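Local coordinates for galactokinase (Bifidobacterium longum subsp. infantis ATCC 15697 = JCM 1222 = DSM 20088, PDB 6TEQ), which probably transfers phosphate from ATP to galactose as a galactokinase of the GHMP kinase family, and is bound here to a 2-fluorinated galactose, at residues K177-N180 with G184-T187; H47-A52 with G188-N193; T108-A113 with A144-T149; D245-Q250 with G367-S372; D101-Y106 with A127-C132. All coordinates share one frame; numbering follows the deposited sequence.

Contact 1: K177-N180 with G184-T187; sequences KSEN and GAST
Glu179 and Asn180, near the C-terminal end of helix 165-183 in the GHMP kinase N-terminal domain, hold the loop that turns back past them to Thr187 of the sugar pocket. A glycine closes the helix end: Gly184 is the first residue to leave the helix, and its positive phi of 75° starts the reversal. The segments bury 309 Å² between them.

Three hydrogen bonds fix the turn. Ala185 N reaches Glu179 O at 3.0 Å. The other two come from the Asn180 amide, which brackets the backbone of Thr187: OD1 accepts from Thr187 N at 2.9 Å, while ND2 donates to Thr187 O at 3.1 Å, with that oxygen close to the amide plane. CG of Asn180 stands beside its own backbone N (chi1 -82°), which swings the amide round toward the loop although CB points away from it. With both ends engaged, the amide is fixed against rotation; ND2 also makes a weak bond to Ile176 O. Ser186 OG bonds outward to Arg252 of helix 247-262.

A longer contact, from Asn180 CA to Ala185 O at 3.4 Å, is of the CA-H...O type.

Side-chain packing adds to this. In the Glu179 conformer described, one of two, CG lies 3.6 Å from Ala185 CB and the extended chain crosses Thr187 at about a right angle. Glu179 binds magnesium in another crystal structure of this protein, so the turn links a metal site to the galactose site. Thr187 CG2 also lies 3.5 Å from Asn180 ND2.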
# COMPACT_ATOMS: atom_id res chain seq x y z
N LYS A 177 5.12 -4.83 -11.81
CA LYS A 177 5.93 -5.90 -12.46
C LYS A 177 7.32 -6.00 -11.82
O LYS A 177 7.80 -7.12 -11.62
CB LYS A 177 5.99 -5.67 -13.94
CG LYS A 177 6.85 -6.68 -14.67
CD LYS A 177 6.66 -6.57 -16.16
CE LYS A 177 7.64 -7.42 -16.95
NZ LYS A 177 7.23 -7.48 -18.37
N SER A 178 7.93 -4.87 -11.49
CA SER A 178 9.21 -4.89 -10.81
C SER A 178 9.12 -5.74 -9.53
O SER A 178 9.94 -6.63 -9.27
CB SER A 178 9.70 -3.50 -10.47
OG SER A 178 10.89 -3.66 -9.76
N GLU A 179 8.16 -5.41 -8.70
CA GLU A 179 8.04 -6.05 -7.39
C GLU A 179 7.78 -7.54 -7.64
O GLU A 179 8.57 -8.34 -7.15
CB GLU A 179 6.93 -5.39 -6.57
CG GLU A 179 6.85 -5.97 -5.18
CD GLU A 179 6.12 -5.10 -4.18
OE1 GLU A 179 5.75 -3.98 -4.57
OE2 GLU A 179 5.88 -5.58 -3.06
N ASN A 180 6.75 -7.87 -8.41
CA ASN A 180 6.35 -9.28 -8.61
C ASN A 180 7.46 -10.11 -9.28
O ASN A 180 7.76 -11.23 -8.78
CB ASN A 180 5.10 -9.40 -9.45
CG ASN A 180 3.85 -9.21 -8.64
OD1 ASN A 180 3.56 -9.92 -7.70
ND2 ASN A 180 3.01 -8.35 -9.13
N GLY A 184 10.51 -10.54 -6.78
CA GLY A 184 9.94 -11.84 -6.39
C GLY A 184 8.98 -11.70 -5.23
O GLY A 184 8.79 -12.68 -4.50
N ALA A 185 8.44 -10.50 -5.05
CA ALA A 185 7.54 -10.16 -3.93
C ALA A 185 6.14 -10.05 -4.50
O ALA A 185 5.85 -9.12 -5.24
CB ALA A 185 7.94 -8.88 -3.29
N SER A 186 5.29 -10.97 -4.13
CA SER A 186 3.90 -11.05 -4.63
C SER A 186 3.13 -9.81 -4.17
O SER A 186 3.15 -9.49 -2.95
CB SER A 186 3.26 -12.27 -4.11
OG SER A 186 1.99 -12.40 -4.67
N THR A 187 2.50 -9.11 -5.10
CA THR A 187 1.77 -7.85 -4.82
C THR A 187 0.62 -7.67 -5.82
O THR A 187 0.72 -8.04 -7.04
CB THR A 187 2.69 -6.63 -4.85
OG1 THR A 187 1.95 -5.46 -4.49
CG2 THR A 187 3.31 -6.45 -6.21

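Contact 2: H47-A52 with G188-N193; sequences HTDYNA and GGLDQN. With GAF (2-deoxy-2-fluoro-alpha-D-galactopyranose), chain M.
The galactose pocket joins these segments: the HTDY end of the galactokinase signature sequence meets the start of helix 190-197, with Asp49 and Leu190 in direct contact and the fluorinated sugar lying against both segments. Asp49 OD2 accepts a hydrogen bond from Leu190 N at 2.9 Å and 157°, using its anti lone pair. Gly188, lacking a side chain, lets the same oxygen lie close over its CA.

The carboxylate also faces the sugar with both oxygens, OD2 at 2.6 Å from GAF O3 and OD1 at 2.7 Å from GAF O4. CG sits between backbone N and carbonyl carbon (chi1 62°), which turns the carboxylate toward the sugar. Gly188 N adds a weak bond to GAF O3 at 3.0 Å, from the loop that leads into helix 190-197. Asp191 lies farther along the ring, near F2 and O1, and its OD1 forms a salt bridge with Arg40, another galactose-binding residue.

At the opposite end of the sugar, His47 N donates to GAF O6 at 2.9 Å, almost perfectly straight at 176°. C6 itself rests over the centre of one face of the His47 imidazole. That ring is pinned at both nitrogens: NE2 bonds to Gly367 O, and ND1 pairs with Tyr50 OH at 2.6 Å.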
# COMPACT_ATOMS: atom_id res chain seq x y z
N HIS A 47 -7.37 -7.37 0.94
CA HIS A 47 -7.25 -8.65 0.28
C HIS A 47 -8.32 -8.80 -0.80
O HIS A 47 -8.76 -9.94 -1.07
CB HIS A 47 -7.14 -9.74 1.27
CG HIS A 47 -5.82 -9.88 1.90
ND1 HIS A 47 -4.74 -10.47 1.26
CD2 HIS A 47 -5.35 -9.43 3.11
CE1 HIS A 47 -3.71 -10.36 2.09
NE2 HIS A 47 -4.05 -9.75 3.18
N THR A 48 -8.67 -7.71 -1.44
CA THR A 48 -9.65 -7.68 -2.52
C THR A 48 -9.00 -7.27 -3.83
O THR A 48 -9.55 -7.59 -4.88
CB THR A 48 -10.75 -6.68 -2.19
OG1 THR A 48 -10.21 -5.39 -1.93
CG2 THR A 48 -11.57 -7.08 -0.99
N ASP A 49 -7.87 -6.57 -3.82
CA ASP A 49 -7.29 -6.09 -5.08
C ASP A 49 -7.02 -7.21 -6.09
O ASP A 49 -7.41 -7.08 -7.28
CB ASP A 49 -6.11 -5.19 -4.84
CG ASP A 49 -4.89 -5.73 -4.14
OD1 ASP A 49 -5.01 -6.77 -3.51
OD2 ASP A 49 -3.82 -5.08 -4.29
N TYR A 50 -6.35 -8.26 -5.66
CA TYR A 50 -5.94 -9.36 -6.56
C TYR A 50 -7.15 -10.25 -6.84
O TYR A 50 -7.04 -11.14 -7.68
CB TYR A 50 -4.76 -10.14 -5.96
CG TYR A 50 -4.93 -10.65 -4.54
CD1 TYR A 50 -5.73 -11.77 -4.30
CD2 TYR A 50 -4.27 -10.03 -3.48
CE1 TYR A 50 -5.93 -12.25 -3.01
CE2 TYR A 50 -4.39 -10.53 -2.19
CZ TYR A 50 -5.23 -11.63 -1.96
OH TYR A 50 -5.34 -12.12 -0.69
N ASN A 51 -8.31 -9.97 -6.21
CA ASN A 51 -9.61 -10.62 -6.53
C ASN A 51 -10.50 -9.73 -7.41
O ASN A 51 -11.71 -10.01 -7.48
CB ASN A 51 -10.30 -10.97 -5.22
CG ASN A 51 -9.62 -12.11 -4.49
OD1 ASN A 51 -9.41 -13.15 -5.10
ND2 ASN A 51 -9.23 -11.88 -3.22
N ALA A 52 -9.96 -8.66 -8.01
CA ALA A 52 -10.69 -7.73 -8.90
C ALA A 52 -11.76 -6.97 -8.08
O ALA A 52 -12.82 -6.60 -8.62
CB ALA A 52 -11.31 -8.47 -10.09
N GLY A 188 -0.52 -7.22 -5.29
CA GLY A 188 -1.60 -6.75 -6.12
C GLY A 188 -1.23 -5.32 -6.45
O GLY A 188 -0.07 -4.97 -6.37
N GLY A 189 -2.17 -4.57 -6.92
CA GLY A 189 -1.88 -3.21 -7.34
C GLY A 189 -2.38 -2.15 -6.45
O GLY A 189 -2.30 -0.98 -6.87
N LEU A 190 -2.99 -2.50 -5.31
CA LEU A 190 -3.55 -1.55 -4.31
C LEU A 190 -2.56 -0.40 -4.07
O LEU A 190 -2.93 0.81 -4.14
CB LEU A 190 -3.77 -2.34 -3.01
CG LEU A 190 -4.33 -1.59 -1.79
CD1 LEU A 190 -4.30 -2.48 -0.56
CD2 LEU A 190 -3.55 -0.32 -1.53
N ASP A 191 -1.34 -0.78 -3.73
CA ASP A 191 -0.39 0.14 -3.12
C ASP A 191 0.11 1.14 -4.17
O ASP A 191 0.30 2.36 -3.86
CB ASP A 191 0.79 -0.58 -2.50
CG ASP A 191 0.48 -1.65 -1.49
OD1 ASP A 191 -0.70 -1.72 -1.05
OD2 ASP A 191 1.48 -2.25 -1.06
N GLN A 192 0.33 0.65 -5.38
CA GLN A 192 0.93 1.43 -6.47
C GLN A 192 -0.14 2.37 -7.04
O GLN A 192 0.16 3.58 -7.34
CB GLN A 192 1.48 0.50 -7.54
CG GLN A 192 2.58 -0.44 -7.02
CD GLN A 192 2.09 -1.72 -6.37
OE1 GLN A 192 0.87 -1.95 -6.16
NE2 GLN A 192 3.04 -2.57 -6.04
N ASN A 193 -1.38 1.95 -7.11
CA ASN A 193 -2.49 2.84 -7.49
C ASN A 193 -2.63 3.93 -6.48
O ASN A 193 -2.80 5.14 -6.86
CB ASN A 193 -3.79 2.02 -7.72
CG ASN A 193 -3.86 1.37 -9.09
OD1 ASN A 193 -4.23 2.04 -10.03
ND2 ASN A 193 -3.43 0.13 -9.23
C1 GAF M . -0.37 -6.09 0.41
C2 GAF M . -0.31 -6.01 -1.10
F2 GAF M . 0.84 -5.38 -1.46
C3 GAF M . -1.50 -5.27 -1.67
O3 GAF M . -1.54 -5.46 -3.05
C4 GAF M . -2.84 -5.83 -1.10
O4 GAF M . -3.16 -7.13 -1.56
C5 GAF M . -2.76 -5.82 0.39
O5 GAF M . -1.65 -6.58 0.82
C6 GAF M . -4.00 -6.36 1.07
O6 GAF M . -5.14 -5.56 0.78
O1 GAF M . -0.13 -4.76 0.83

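Contact 3: T108-A113 with A144-T149; sequences TGVAWA and AMTCST
Val110 pushes its CG2 methyl against the backbone and side chain of Thr146, 3.6 Å from Thr146 O and 3.8 Å from Thr146 CB. The methyl stands beside Val110's own backbone N, anti to the carbonyl carbon, which turns it to this part of helix 141-156. Thr146 CG2 lies farther off, and the two side chains meet at a slant. One turn along, Thr149 presents its CG2 to the CB of Val110 at 4.2 Å. A single valine of helix 105-116 touches two residues spaced three apart on the facing helix, and the backbones come nearest here, Val110 CA lying 6.5 Å from Thr146 CA. The buried surface is small, 142 Å².

The polar ends of both threonines are turned back onto their own helix. Thr149 OG1 donates to Met145 O at 2.7 Å, and this carbonyl also receives Thr149 N, the two donors arriving from opposite faces of its plane. Thr146 OG1, in a different rotamer, bonds to Ser142 O. The interface is left to carbon atoms and the Thr146 carbonyl oxygen.

Val110 also touches Ser178 of helix 165-183, and Thr149 reaches Phe129 and Ile66 in the sheet. Helix 141-156 follows the glycine- and serine-rich phosphate loop whose Gly136, Gly138 and Ser140 bind ADP in another crystal structure of this protein. Such helix-on-helix packing beside a sheet belongs to the N-terminal alpha/beta domain of GHMP kinases.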
# COMPACT_ATOMS: atom_id res chain seq x y z
N THR A 108 15.67 -1.13 -9.78
CA THR A 108 16.25 -1.59 -11.05
C THR A 108 15.14 -2.22 -11.86
O THR A 108 15.09 -2.09 -13.10
CB THR A 108 17.35 -2.61 -10.77
OG1 THR A 108 18.27 -1.99 -9.86
CG2 THR A 108 18.06 -3.01 -12.03
N GLY A 109 14.28 -2.97 -11.17
CA GLY A 109 13.24 -3.77 -11.85
C GLY A 109 12.22 -2.87 -12.54
O GLY A 109 11.60 -3.29 -13.51
N VAL A 110 12.09 -1.64 -12.10
CA VAL A 110 11.18 -0.66 -12.77
C VAL A 110 11.73 -0.28 -14.15
O VAL A 110 10.97 -0.40 -15.14
CB VAL A 110 10.96 0.59 -11.92
CG1 VAL A 110 10.14 1.58 -12.73
CG2 VAL A 110 10.29 0.20 -10.58
N ALA A 111 13.01 0.03 -14.25
CA ALA A 111 13.64 0.29 -15.56
C ALA A 111 13.51 -0.95 -16.46
O ALA A 111 13.14 -0.81 -17.64
CB ALA A 111 15.02 0.81 -15.36
N TRP A 112 13.81 -2.12 -15.91
CA TRP A 112 13.66 -3.41 -16.63
C TRP A 112 12.24 -3.56 -17.15
O TRP A 112 12.02 -4.01 -18.37
CB TRP A 112 14.07 -4.52 -15.68
CG TRP A 112 13.76 -5.89 -16.16
CD1 TRP A 112 14.56 -6.63 -16.98
CD2 TRP A 112 12.63 -6.72 -15.81
NE1 TRP A 112 13.99 -7.85 -17.20
CE2 TRP A 112 12.83 -7.94 -16.48
CE3 TRP A 112 11.49 -6.56 -15.00
CZ2 TRP A 112 11.93 -9.00 -16.38
CZ3 TRP A 112 10.64 -7.64 -14.86
CH2 TRP A 112 10.83 -8.81 -15.59
N ALA A 113 11.26 -3.32 -16.29
CA ALA A 113 9.84 -3.49 -16.69
C ALA A 113 9.49 -2.50 -17.80
O ALA A 113 8.82 -2.88 -18.76
CB ALA A 113 8.90 -3.33 -15.50
N ALA A 144 6.24 2.98 -2.56
CA ALA A 144 6.81 4.33 -2.56
C ALA A 144 8.12 4.25 -3.33
O ALA A 144 8.43 5.20 -4.06
CB ALA A 144 6.99 4.78 -1.13
N MET A 145 8.90 3.19 -3.17
CA MET A 145 10.21 3.12 -3.88
C MET A 145 9.98 2.86 -5.38
O MET A 145 10.66 3.49 -6.22
CB MET A 145 11.09 2.02 -3.27
CG MET A 145 12.40 1.85 -3.99
SD MET A 145 13.55 0.92 -3.02
CE MET A 145 14.04 2.09 -1.77
N THR A 146 9.15 1.92 -5.72
CA THR A 146 8.95 1.57 -7.14
C THR A 146 8.23 2.70 -7.87
O THR A 146 8.58 2.97 -9.02
CB THR A 146 8.25 0.21 -7.35
OG1 THR A 146 6.94 0.29 -6.70
CG2 THR A 146 9.07 -0.95 -6.87
N CYS A 147 7.24 3.34 -7.27
CA CYS A 147 6.48 4.40 -7.94
C CYS A 147 7.29 5.69 -8.07
O CYS A 147 7.20 6.35 -9.15
CB CYS A 147 5.13 4.60 -7.23
SG CYS A 147 4.05 3.18 -7.46
N SER A 148 8.11 6.01 -7.07
CA SER A 148 8.97 7.24 -7.19
C SER A 148 9.96 7.00 -8.33
O SER A 148 10.16 7.89 -9.11
CB SER A 148 9.70 7.56 -5.93
OG SER A 148 10.53 6.52 -5.47
N THR A 149 10.48 5.78 -8.44
CA THR A 149 11.48 5.46 -9.51
C THR A 149 10.76 5.51 -10.87
O THR A 149 11.33 6.04 -11.79
CB THR A 149 12.08 4.08 -9.28
OG1 THR A 149 12.68 3.97 -8.00
CG2 THR A 149 13.13 3.76 -10.32

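Contact 4: D245-Q250 with G367-S372; sequences DGQYAQ and GGFGGS. With GAF (2-deoxy-2-fluoro-alpha-D-galactopyranose), chain M.
Gln247 and Phe369 make the tight part of this contact: the CB of Gln247 sits over one face of the phenyl ring, 3.8 Å from its centroid and 24° off the ring normal. This is a CH-pi contact, displaced toward the rim, where CB comes within 3.5 Å of both Phe369 CE1 and CZ. Beyond CB the glutamine chain runs out along the ring in the direction opposite to the phenylalanine side chain. From the next residue, Tyr248 CB approaches Phe369 CE2 at 4.1 Å.

The looser, open side is formed by Ala249 and Gln250, both exposed to solvent and clear of the loop, and by Asp245. The Asp245 side chain stays 5.6 Å from segment 367-372 and is occupied with its own chain: its OD1 accepts from Gln247 N at 3.0 Å, an Asx turn leading into helix 247-262, with Gly246 at the N-cap.

Farther in, Tyr248 and Gly367 stand apart and the sugar lies against both. Tyr248 OH lies 2.8 Å from GAF O4, which sits at the edge of the phenol ring and in its plane. Gly367 CA meets GAF O5 at 3.2 Å.

Segment 367-372 is the glycine-rich run known as the third conserved motif of GHMP kinases. It and the start of helix 247-262 converge on the galactose site, where Tyr248 binds the sugar.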
# COMPACT_ATOMS: atom_id res chain seq x y z
N ASP A 245 7.35 -14.78 2.93
CA ASP A 245 7.40 -16.02 3.75
C ASP A 245 6.42 -17.04 3.23
O ASP A 245 6.46 -18.22 3.74
CB ASP A 245 7.20 -15.70 5.24
CG ASP A 245 5.79 -15.34 5.62
OD1 ASP A 245 4.94 -15.08 4.68
OD2 ASP A 245 5.54 -15.29 6.83
N GLY A 246 5.64 -16.66 2.26
CA GLY A 246 4.73 -17.53 1.50
C GLY A 246 3.28 -17.34 1.93
O GLY A 246 2.38 -17.89 1.27
N GLN A 247 3.04 -16.69 3.05
CA GLN A 247 1.64 -16.61 3.58
C GLN A 247 0.76 -15.81 2.58
O GLN A 247 -0.37 -16.21 2.30
CB GLN A 247 1.67 -16.03 5.01
CG GLN A 247 2.40 -16.93 6.00
CD GLN A 247 2.11 -16.46 7.41
OE1 GLN A 247 2.86 -15.66 7.99
NE2 GLN A 247 0.99 -16.93 7.96
N TYR A 248 1.22 -14.65 2.15
CA TYR A 248 0.43 -13.74 1.28
C TYR A 248 0.20 -14.48 -0.04
O TYR A 248 -0.91 -14.55 -0.52
CB TYR A 248 1.17 -12.40 1.17
CG TYR A 248 0.54 -11.41 0.19
CD1 TYR A 248 -0.43 -10.54 0.62
CD2 TYR A 248 0.79 -11.48 -1.17
CE1 TYR A 248 -1.04 -9.65 -0.26
CE2 TYR A 248 0.22 -10.61 -2.06
CZ TYR A 248 -0.74 -9.71 -1.62
OH TYR A 248 -1.29 -8.91 -2.57
N ALA A 249 1.23 -15.13 -0.56
CA ALA A 249 1.13 -15.90 -1.82
C ALA A 249 0.11 -17.00 -1.64
O ALA A 249 -0.65 -17.28 -2.62
CB ALA A 249 2.48 -16.47 -2.21
N GLN A 250 0.08 -17.65 -0.47
CA GLN A 250 -0.89 -18.76 -0.26
C GLN A 250 -2.31 -18.16 -0.37
O GLN A 250 -3.14 -18.72 -1.12
CB GLN A 250 -0.69 -19.51 1.05
CG GLN A 250 -1.65 -20.70 1.22
CD GLN A 250 -1.65 -21.70 0.08
OE1 GLN A 250 -0.67 -22.44 -0.12
NE2 GLN A 250 -2.73 -21.69 -0.70
N GLY A 367 -1.41 -5.87 4.06
CA GLY A 367 -1.40 -7.32 3.88
C GLY A 367 -1.63 -8.10 5.13
O GLY A 367 -2.17 -9.16 5.05
N GLY A 368 -1.25 -7.57 6.27
CA GLY A 368 -1.33 -8.32 7.51
C GLY A 368 -0.04 -9.02 7.90
O GLY A 368 1.03 -8.65 7.41
N PHE A 369 -0.20 -10.02 8.78
CA PHE A 369 0.91 -10.88 9.29
C PHE A 369 1.86 -10.04 10.13
O PHE A 369 2.93 -10.53 10.47
CB PHE A 369 1.64 -11.53 8.12
CG PHE A 369 0.74 -12.25 7.16
CD1 PHE A 369 0.10 -13.40 7.56
CD2 PHE A 369 0.58 -11.79 5.86
CE1 PHE A 369 -0.74 -14.05 6.68
CE2 PHE A 369 -0.23 -12.46 4.98
CZ PHE A 369 -0.88 -13.60 5.39
N GLY A 370 1.43 -8.85 10.53
CA GLY A 370 2.29 -7.85 11.14
C GLY A 370 1.89 -6.49 10.65
O GLY A 370 0.80 -6.40 10.04
N GLY A 371 2.72 -5.49 10.93
CA GLY A 371 2.54 -4.16 10.37
C GLY A 371 1.65 -3.31 11.24
O GLY A 371 1.83 -3.27 12.45
N SER A 372 0.74 -2.60 10.58
CA SER A 372 0.05 -1.46 11.25
C SER A 372 -1.45 -1.69 11.42
O SER A 372 -2.09 -2.42 10.61
CB SER A 372 0.30 -0.15 10.54
OG SER A 372 1.66 0.13 10.35
C1 GAF M . -0.37 -6.09 0.41
C2 GAF M . -0.31 -6.01 -1.10
F2 GAF M . 0.84 -5.38 -1.46
C3 GAF M . -1.50 -5.27 -1.67
O3 GAF M . -1.54 -5.46 -3.05
C4 GAF M . -2.84 -5.83 -1.10
O4 GAF M . -3.16 -7.13 -1.56
C5 GAF M . -2.76 -5.82 0.39
O5 GAF M . -1.65 -6.58 0.82
C6 GAF M . -4.00 -6.36 1.07
O6 GAF M . -5.14 -5.56 0.78
O1 GAF M . -0.13 -4.76 0.83

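Contact 5: D101-Y106 with A127-C132; sequences DGWSAY and AAFVSC
Strand 127-131 runs extended with Phe129 facing segment 101-106, a turn that leads into helix 105-116; Trp103 of that turn points toward the strand. This joins the helix to the sheet in the N-terminal alpha/beta domain of GHMP kinases. Two i to i+3 backbone bonds shape the turn, Ala105 N to Gly102 O at 3.0 Å and Tyr106 N to Trp103 O at 3.1 Å.

A single pair of aromatic side chains carries the contact, burying 71 Å². The six-membered ring of Trp103 and the ring of Phe129 lie with centroids 6.0 Å apart and planes nearly perpendicular, 87°. Phe129 CD2 comes to the rim of the indole and close to its plane, whereas the indole meets the phenyl ring obliquely. Trp103 CG is placed between its backbone N and carbonyl carbon (chi1 79°), which sends the indole out from the turn to the sheet.

Met145 of helix 141-156 touches both rings. Trp103 also packs against Val78 and Ser80 of strand 75-80. Ser80 binds ADP in another crystal structure of this protein, which puts the indole at the margin of the nucleotide site. The nearest approach between the segments comes from the far corner of the indole: Trp103 CZ3 is 3.9 Å from Phe129 CD2, with Trp103 CH2 at 4.0 Å from the same atom.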
# COMPACT_ATOMS: atom_id res chain seq x y z
N ASP A 101 20.35 -8.57 -7.09
CA ASP A 101 20.57 -8.97 -5.67
C ASP A 101 20.03 -7.88 -4.70
O ASP A 101 20.57 -6.78 -4.73
CB ASP A 101 22.03 -9.37 -5.49
CG ASP A 101 22.47 -10.48 -6.43
OD1 ASP A 101 21.71 -11.47 -6.57
OD2 ASP A 101 23.55 -10.34 -7.04
N GLY A 102 18.96 -8.20 -3.93
CA GLY A 102 18.49 -7.52 -2.68
C GLY A 102 17.49 -6.38 -2.98
O GLY A 102 16.77 -6.45 -4.02
N TRP A 103 17.41 -5.35 -2.12
CA TRP A 103 16.49 -4.18 -2.21
C TRP A 103 16.60 -3.45 -3.59
O TRP A 103 15.57 -2.84 -4.02
CB TRP A 103 16.77 -3.21 -1.06
CG TRP A 103 17.96 -2.32 -1.24
CD1 TRP A 103 19.24 -2.57 -0.83
CD2 TRP A 103 18.00 -1.00 -1.82
NE1 TRP A 103 20.05 -1.50 -1.11
CE2 TRP A 103 19.34 -0.54 -1.76
CE3 TRP A 103 17.08 -0.19 -2.44
CZ2 TRP A 103 19.73 0.72 -2.18
CZ3 TRP A 103 17.46 1.06 -2.89
CH2 TRP A 103 18.78 1.48 -2.83
N SER A 104 17.76 -3.45 -4.21
CA SER A 104 18.00 -2.75 -5.50
C SER A 104 17.17 -3.37 -6.61
O SER A 104 16.98 -2.76 -7.64
CB SER A 104 19.47 -2.71 -5.89
OG SER A 104 20.01 -4.00 -6.11
N ALA A 105 16.64 -4.56 -6.40
CA ALA A 105 15.75 -5.20 -7.39
C ALA A 105 14.53 -4.29 -7.60
O ALA A 105 13.97 -4.32 -8.69
CB ALA A 105 15.31 -6.56 -6.89
N TYR A 106 14.05 -3.61 -6.57
CA TYR A 106 12.82 -2.79 -6.69
C TYR A 106 13.00 -1.63 -7.66
O TYR A 106 12.30 -1.56 -8.69
CB TYR A 106 12.37 -2.34 -5.30
CG TYR A 106 11.79 -3.45 -4.44
CD1 TYR A 106 10.44 -3.70 -4.41
CD2 TYR A 106 12.60 -4.23 -3.64
CE1 TYR A 106 9.89 -4.70 -3.63
CE2 TYR A 106 12.06 -5.22 -2.82
CZ TYR A 106 10.70 -5.45 -2.80
OH TYR A 106 10.10 -6.41 -2.04
N ALA A 127 20.72 6.63 -8.72
CA ALA A 127 19.70 7.16 -7.79
C ALA A 127 20.14 7.05 -6.34
O ALA A 127 20.87 6.08 -5.96
CB ALA A 127 18.35 6.52 -8.02
N ALA A 128 19.56 7.94 -5.58
CA ALA A 128 19.66 7.99 -4.11
C ALA A 128 18.24 8.12 -3.56
O ALA A 128 17.47 8.99 -3.94
CB ALA A 128 20.51 9.10 -3.62
N PHE A 129 17.93 7.26 -2.62
CA PHE A 129 16.62 7.26 -1.93
C PHE A 129 16.77 7.67 -0.45
O PHE A 129 17.66 7.16 0.26
CB PHE A 129 16.06 5.83 -1.91
CG PHE A 129 15.73 5.33 -3.26
CD1 PHE A 129 14.49 5.60 -3.79
CD2 PHE A 129 16.68 4.69 -4.05
CE1 PHE A 129 14.15 5.10 -5.04
CE2 PHE A 129 16.34 4.23 -5.30
CZ PHE A 129 15.11 4.47 -5.80
N VAL A 130 15.88 8.54 -0.02
CA VAL A 130 15.64 8.91 1.39
C VAL A 130 14.14 8.74 1.62
O VAL A 130 13.37 9.25 0.85
CB VAL A 130 16.13 10.31 1.76
CG1 VAL A 130 15.72 10.62 3.16
CG2 VAL A 130 17.67 10.42 1.56
N SER A 131 13.76 7.97 2.66
CA SER A 131 12.34 7.72 2.95
C SER A 131 12.01 8.04 4.40
O SER A 131 12.88 7.90 5.28
CB SER A 131 12.01 6.28 2.60
OG SER A 131 10.64 6.03 2.68
N CYS A 132 10.74 8.31 4.65
CA CYS A 132 10.19 8.27 6.01
C CYS A 132 8.98 7.29 6.06
O CYS A 132 8.23 7.40 7.02
CB CYS A 132 9.82 9.65 6.47
SG CYS A 132 8.56 10.43 5.44

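Contacts 3 and 5 interlock, their four segments alternating along the chain and their centres about 9 Å apart; both use helix 105-116, which packs against strand 125-131 and helix 141-156. Contact 1 comes next, its centre about 11 Å from that of contact 3, where helix 165-183 leans on helix 105-116. Contact 2 closes a long loop that encloses these three, and lies about 12 Å from contact 1, centre to centre, through the turn joining helices 165-183 and 190-197. Contact 4 follows in the C-terminal half, its centre about 14 Å from contact 2's but about 22 Å from contact 3's. Contacts 2 and 4 share the bound sugar, so both halves of the chain build the galactose site.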